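BpsB (PgaB), Poly-beta-1,6-N-acetyl-D-glucosamine N-deacetylase (Bordetella bronchiseptica RB50, PDB 5BU6) removes acetyl groups from poly-beta-1,6-N-acetyl-D-glucosamine, probably with the help of a bound metal, and is required for biofilm formation. Local coordinates at residues Leu11-Leu16 and Arg71-Arg76. The protein carries 5 engineered substitutions. Sequence-based numbering, arbitrary orientation.
Sequences LTFRVL and RPLPPR
Leu73 reaches across to Leu11 and Phe13, joining two loops at the N-terminal ends of neighbouring strands in the curled parallel sheet, consistent with the (beta/alpha) barrel of family 4 carbohydrate esterases. The segment 11-16 runs into strand 14-20. The segment 71-76 links helix 60-67 to strand 77-83, which pairs in parallel with strand 14-20. The contact therefore lies just before the starts of two paired strands. The CA atoms of Leu11 and Leu73 are 5.8 Å from each other, and those of Phe13 and Arg76 are 7.0 Å apart.

The apolar contact buries 139 Å² in all. One methyl of Leu73 does most of the work. Leu73 CD1 packs on Phe13 CB at 3.8 Å and lies 4.0 Å from Phe13 CD1, so it meets the root of the aromatic side chain and the near part of its ring. The methyl comes at the ring obliquely. Phe13 has chi1 63°, which sets CG between the backbone N and the carbonyl carbon and brings an edge of the ring toward Leu11 O. Ile63 of helix 60-67 and Pro77 also touch Phe13, while Ser66 of that helix touches Leu73.

Polar links run to other parts of the chain. Asp9 OD1 accepts from the backbone N of both Leu11 and Thr12. Asn56 ND2 donates to Pro75 O, and Arg76 NE donates to Gly54 O.

Leu11 takes part through its backbone; its side chain points away. Its carbonyl oxygen lies in the plane of the Phe13 ring, at the edge, and Leu73 CD1 rests 3.6 Å from this same Leu11 O.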
# COMPACT_ATOMS: atom_id res chain seq x y z
N LEU A 11 -3.27 -21.58 6.07
CA LEU A 11 -3.94 -20.32 6.41
C LEU A 11 -3.01 -19.16 6.80
O LEU A 11 -3.30 -18.01 6.50
CB LEU A 11 -4.90 -20.53 7.58
CG LEU A 11 -6.07 -21.47 7.30
CD1 LEU A 11 -6.73 -21.86 8.60
CD2 LEU A 11 -7.06 -20.81 6.36
N THR A 12 -1.92 -19.48 7.50
CA THR A 12 -1.03 -18.44 8.02
C THR A 12 -0.12 -17.96 6.91
O THR A 12 0.47 -18.76 6.20
CB THR A 12 -0.23 -18.96 9.22
OG1 THR A 12 -1.13 -19.27 10.29
CG2 THR A 12 0.76 -17.92 9.72
N PHE A 13 -0.03 -16.64 6.73
CA PHE A 13 0.81 -16.11 5.66
C PHE A 13 1.64 -14.89 6.10
O PHE A 13 1.32 -14.22 7.09
CB PHE A 13 -0.04 -15.76 4.44
CG PHE A 13 -1.06 -14.68 4.69
CD1 PHE A 13 -2.30 -14.99 5.23
CD2 PHE A 13 -0.77 -13.35 4.37
CE1 PHE A 13 -3.24 -14.00 5.46
CE2 PHE A 13 -1.72 -12.35 4.60
CZ PHE A 13 -2.95 -12.68 5.13
N ARG A 14 2.72 -14.64 5.37
CA ARG A 14 3.52 -13.44 5.58
C ARG A 14 3.26 -12.45 4.44
O ARG A 14 2.80 -12.84 3.37
CB ARG A 14 5.01 -13.80 5.69
CG ARG A 14 5.39 -14.51 6.99
CD ARG A 14 5.61 -13.53 8.12
NE ARG A 14 5.97 -14.21 9.37
CZ ARG A 14 6.44 -13.60 10.45
NH1 ARG A 14 6.72 -14.32 11.52
NH2 ARG A 14 6.63 -12.28 10.47
N VAL A 15 3.49 -11.16 4.70
CA VAL A 15 3.36 -10.12 3.67
C VAL A 15 4.66 -9.32 3.66
O VAL A 15 5.20 -8.97 4.72
CB VAL A 15 2.17 -9.18 3.91
CG1 VAL A 15 2.07 -8.12 2.81
CG2 VAL A 15 0.86 -9.96 3.99
N LEU A 16 5.17 -9.06 2.46
CA LEU A 16 6.44 -8.39 2.30
C LEU A 16 6.22 -7.16 1.45
O LEU A 16 5.86 -7.26 0.28
CB LEU A 16 7.45 -9.36 1.66
CG LEU A 16 8.94 -9.05 1.65
CD1 LEU A 16 9.49 -8.95 3.07
CD2 LEU A 16 9.68 -10.11 0.83
N ARG A 71 -9.98 -23.07 -0.74
CA ARG A 71 -8.67 -23.58 -1.16
C ARG A 71 -7.62 -23.13 -0.16
O ARG A 71 -7.45 -21.94 0.03
CB ARG A 71 -8.29 -23.05 -2.56
CG ARG A 71 -8.89 -23.80 -3.72
CD ARG A 71 -8.42 -23.19 -5.03
NE ARG A 71 -8.93 -23.93 -6.18
CZ ARG A 71 -8.46 -23.78 -7.42
NH1 ARG A 71 -8.98 -24.50 -8.41
NH2 ARG A 71 -7.47 -22.93 -7.66
N PRO A 72 -6.92 -24.08 0.48
CA PRO A 72 -5.83 -23.69 1.37
C PRO A 72 -4.64 -23.04 0.64
O PRO A 72 -4.42 -23.29 -0.55
CB PRO A 72 -5.41 -25.02 2.00
CG PRO A 72 -6.00 -26.07 1.12
CD PRO A 72 -7.26 -25.50 0.60
N LEU A 73 -3.91 -22.20 1.36
CA LEU A 73 -2.66 -21.62 0.86
C LEU A 73 -1.59 -22.69 0.68
O LEU A 73 -1.60 -23.68 1.39
CB LEU A 73 -2.16 -20.56 1.84
CG LEU A 73 -3.11 -19.38 2.08
CD1 LEU A 73 -2.48 -18.32 2.98
CD2 LEU A 73 -3.52 -18.79 0.74
N PRO A 74 -0.64 -22.48 -0.26
CA PRO A 74 0.50 -23.41 -0.31
C PRO A 74 1.41 -23.21 0.91
O PRO A 74 1.23 -22.22 1.63
CB PRO A 74 1.22 -23.01 -1.59
CG PRO A 74 0.95 -21.53 -1.69
CD PRO A 74 -0.47 -21.36 -1.20
N PRO A 75 2.37 -24.12 1.14
CA PRO A 75 3.33 -23.92 2.23
C PRO A 75 4.16 -22.65 2.08
O PRO A 75 4.36 -22.17 0.95
CB PRO A 75 4.22 -25.17 2.17
CG PRO A 75 3.95 -25.80 0.86
CD PRO A 75 2.56 -25.43 0.48
N ARG A 76 4.62 -22.11 3.21
CA ARG A 76 5.39 -20.86 3.25
C ARG A 76 4.83 -19.77 2.34
O ARG A 76 5.56 -19.22 1.50
CB ARG A 76 6.86 -21.13 2.88
CG ARG A 76 7.58 -22.03 3.89
CD ARG A 76 8.83 -22.66 3.28
NE ARG A 76 8.52 -23.42 2.07
CZ ARG A 76 8.30 -24.73 2.02
NH1 ARG A 76 8.37 -25.46 3.13
NH2 ARG A 76 8.02 -25.32 0.87